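Local atomic coordinates of TouB protein (Pseudomonas stutzeri, PDB entry 2INC), a protein that probably serves as a small ubiquitin-like component of a toluene/o-xylene monooxygenase system, associating with another protein chain. Residues Q15-D20 with E30-H35. Numbering follows the deposited sequence.
Sequences QLVPVD and EKCAYH
Val17 of strand 14-19 sits in the tightly packed part of the contact with segment 30-35, one methyl reaching the helix at Lys31 and Cys32, the other His35 beyond it. CG1, placed anti to the backbone N (chi1 177°), bears on the helical turn, 3.9 Å from Lys31 C and 4.0 Å from Cys32 SG. CG2 diverges from it and meets the imidazole of His35 obliquely, 3.9 Å from CD2; Tyr34 CD2 lies over the centre of one face of this ring. Strand and helix belong to a ubiquitin-like beta-grasp fold: strand 14-19, at the sheet edge within this chain, pairs antiparallel with strand 2-8, and the helix lies across the sheet. At one end, the Gln15 amide stands 82° from the His35 ring plane, near His35 CB and O. Trimming Gln15 to an alanine would probably leave a gap beside the CB and carbonyl of His35, while the ring still met Val17. Packing is looser toward Asp20, where the partly exposed Lys31 runs extended alongside the strand, CD 4.0 Å from Pro18 O. Lys31 NZ and Asp20 N, 3.5 Å apart, share Asp23 OD2 as acceptor, by salt bridge and hydrogen bond respectively, whereas Asp20 OD2 accepts a hydrogen bond from Glu22 N.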
ATOM      1  N   GLN C  15      19.180 -30.839  35.960  1.00 38.89           N
ATOM      2  CA  GLN C  15      18.663 -29.788  36.819  1.00 38.52           C
ATOM      3  C   GLN C  15      19.629 -29.501  37.933  1.00 39.41           C
ATOM      4  O   GLN C  15      20.396 -30.404  38.352  1.00 39.32           O
ATOM      5  CB  GLN C  15      17.341 -30.200  37.440  1.00 39.36           C
ATOM      6  CG  GLN C  15      16.271 -30.486  36.443  1.00 40.65           C
ATOM      7  CD  GLN C  15      15.062 -31.012  37.106  1.00 44.94           C
ATOM      8  OE1 GLN C  15      14.980 -32.227  37.399  1.00 46.58           O
ATOM      9  NE2 GLN C  15      14.093 -30.110  37.394  1.00 39.46           N
ATOM     10  N   LEU C  16      19.583 -28.261  38.430  1.00 38.74           N
ATOM     11  CA  LEU C  16      20.409 -27.897  39.578  1.00 40.21           C
ATOM     12  C   LEU C  16      19.701 -28.370  40.872  1.00 40.74           C
ATOM     13  O   LEU C  16      18.538 -28.051  41.089  1.00 40.41           O
ATOM     14  CB  LEU C  16      20.646 -26.388  39.611  1.00 40.54           C
ATOM     15  CG  LEU C  16      21.270 -25.791  40.900  1.00 40.46           C
ATOM     16  CD1 LEU C  16      22.751 -26.220  41.099  1.00 36.98           C
ATOM     17  CD2 LEU C  16      21.156 -24.289  40.886  1.00 40.84           C
ATOM     18  N   VAL C  17      20.413 -29.106  41.714  1.00 41.93           N
ATOM     19  CA  VAL C  17      19.857 -29.630  42.971  1.00 43.29           C
ATOM     20  C   VAL C  17      20.926 -29.388  44.049  1.00 44.93           C
ATOM     21  O   VAL C  17      22.017 -29.973  43.983  1.00 44.61           O
ATOM     22  CB  VAL C  17      19.536 -31.134  42.865  1.00 43.69           C
ATOM     23  CG1 VAL C  17      19.036 -31.680  44.187  1.00 41.40           C
ATOM     24  CG2 VAL C  17      18.486 -31.386  41.807  1.00 42.53           C
ATOM     25  N   PRO C  18      20.651 -28.470  44.981  1.00 45.92           N
ATOM     26  CA  PRO C  18      21.561 -28.312  46.112  1.00 47.41           C
ATOM     27  C   PRO C  18      21.464 -29.527  47.034  1.00 47.85           C
ATOM     28  O   PRO C  18      20.367 -30.042  47.303  1.00 48.19           O
ATOM     29  CB  PRO C  18      21.051 -27.049  46.819  1.00 47.27           C
ATOM     30  CG  PRO C  18      19.653 -26.878  46.395  1.00 47.79           C
ATOM     31  CD  PRO C  18      19.500 -27.554  45.046  1.00 47.26           C
ATOM     32  N   VAL C  19      22.606 -30.041  47.438  1.00 48.64           N
ATOM     33  CA  VAL C  19      22.624 -31.144  48.385  1.00 48.19           C
ATOM     34  C   VAL C  19      23.479 -30.656  49.551  1.00 48.73           C
ATOM     35  O   VAL C  19      23.975 -29.538  49.512  1.00 49.39           O
ATOM     36  CB  VAL C  19      23.204 -32.455  47.770  1.00 48.27           C
ATOM     37  CG1 VAL C  19      22.324 -32.972  46.649  1.00 48.57           C
ATOM     38  CG2 VAL C  19      24.621 -32.276  47.291  1.00 45.13           C
ATOM     39  N   ASP C  20      23.645 -31.481  50.578  1.00 49.27           N
ATOM     40  CA  ASP C  20      24.535 -31.151  51.695  1.00 50.03           C
ATOM     41  C   ASP C  20      25.784 -32.019  51.658  1.00 49.20           C
ATOM     42  O   ASP C  20      25.697 -33.175  51.270  1.00 49.53           O
ATOM     43  CB  ASP C  20      23.811 -31.421  52.999  1.00 50.91           C
ATOM     44  CG  ASP C  20      24.525 -30.809  54.175  1.00 53.41           C
ATOM     45  OD1 ASP C  20      24.298 -29.597  54.445  1.00 52.75           O
ATOM     46  OD2 ASP C  20      25.307 -31.554  54.812  1.00 56.86           O
ATOM     47  N   GLU C  30      17.203 -38.837  46.966  1.00 46.84           N
ATOM     48  CA  GLU C  30      15.941 -38.298  47.483  1.00 47.91           C
ATOM     49  C   GLU C  30      15.719 -36.852  47.048  1.00 46.74           C
ATOM     50  O   GLU C  30      14.663 -36.507  46.505  1.00 47.75           O
ATOM     51  CB  GLU C  30      15.932 -38.399  49.023  1.00 49.03           C
ATOM     52  CG  GLU C  30      14.836 -37.628  49.734  1.00 54.20           C
ATOM     53  CD  GLU C  30      13.448 -38.286  49.596  1.00 64.60           C
ATOM     54  OE1 GLU C  30      13.341 -39.327  48.876  1.00 67.90           O
ATOM     55  OE2 GLU C  30      12.464 -37.758  50.210  1.00 66.10           O
ATOM     56  N   LYS C  31      16.708 -36.012  47.314  1.00 45.73           N
ATOM     57  CA  LYS C  31      16.678 -34.613  46.963  1.00 44.51           C
ATOM     58  C   LYS C  31      16.493 -34.412  45.464  1.00 43.75           C
ATOM     59  O   LYS C  31      15.692 -33.597  45.058  1.00 43.00           O
ATOM     60  CB  LYS C  31      17.936 -33.908  47.465  1.00 44.69           C
ATOM     61  CG  LYS C  31      17.783 -33.425  48.909  1.00 44.39           C
ATOM     62  CD  LYS C  31      19.120 -33.105  49.510  1.00 46.20           C
ATOM     63  CE  LYS C  31      18.988 -32.437  50.856  1.00 49.04           C
ATOM     64  NZ  LYS C  31      20.353 -32.308  51.471  1.00 51.53           N
ATOM     65  N   CYS C  32      17.210 -35.176  44.663  1.00 42.33           N
ATOM     66  CA  CYS C  32      17.004 -35.187  43.212  1.00 42.78           C
ATOM     67  C   CYS C  32      15.603 -35.646  42.799  1.00 43.38           C
ATOM     68  O   CYS C  32      14.914 -34.957  42.020  1.00 42.83           O
ATOM     69  CB  CYS C  32      18.061 -36.074  42.562  1.00 43.02           C
ATOM     70  SG  CYS C  32      19.723 -35.373  42.795  1.00 43.82           S
ATOM     71  N   ALA C  33      15.167 -36.801  43.332  1.00 42.12           N
ATOM     72  CA  ALA C  33      13.877 -37.392  43.000  1.00 41.81           C
ATOM     73  C   ALA C  33      12.772 -36.374  43.113  1.00 41.87           C
ATOM     74  O   ALA C  33      11.847 -36.384  42.312  1.00 43.47           O
ATOM     75  CB  ALA C  33      13.570 -38.598  43.947  1.00 42.25           C
ATOM     76  N   TYR C  34      12.883 -35.490  44.097  1.00 41.82           N
ATOM     77  CA  TYR C  34      11.892 -34.471  44.359  1.00 43.19           C
ATOM     78  C   TYR C  34      11.576 -33.606  43.106  1.00 43.37           C
ATOM     79  O   TYR C  34      10.471 -33.070  42.957  1.00 42.82           O
ATOM     80  CB  TYR C  34      12.402 -33.593  45.506  1.00 43.44           C
ATOM     81  CG  TYR C  34      11.481 -32.463  45.849  1.00 45.15           C
ATOM     82  CD1 TYR C  34      10.452 -32.638  46.768  1.00 48.83           C
ATOM     83  CD2 TYR C  34      11.610 -31.219  45.248  1.00 47.79           C
ATOM     84  CE1 TYR C  34       9.581 -31.598  47.082  1.00 45.65           C
ATOM     85  CE2 TYR C  34      10.726 -30.171  45.551  1.00 46.82           C
ATOM     86  CZ  TYR C  34       9.730 -30.374  46.474  1.00 48.18           C
ATOM     87  OH  TYR C  34       8.856 -29.354  46.791  1.00 48.70           O
ATOM     88  N   HIS C  35      12.570 -33.449  42.234  1.00 43.90           N
ATOM     89  CA  HIS C  35      12.452 -32.558  41.077  1.00 43.09           C
ATOM     90  C   HIS C  35      12.118 -33.324  39.805  1.00 44.96           C
ATOM     91  O   HIS C  35      12.046 -32.713  38.728  1.00 46.42           O
ATOM     92  CB  HIS C  35      13.736 -31.737  40.897  1.00 41.89           C
ATOM     93  CG  HIS C  35      13.962 -30.746  41.993  1.00 40.30           C
ATOM     94  ND1 HIS C  35      13.172 -29.625  42.170  1.00 40.38           N
ATOM     95  CD2 HIS C  35      14.865 -30.730  43.003  1.00 39.89           C
ATOM     96  CE1 HIS C  35      13.578 -28.965  43.242  1.00 38.87           C
ATOM     97  NE2 HIS C  35      14.603 -29.614  43.766  1.00 38.00           N
TER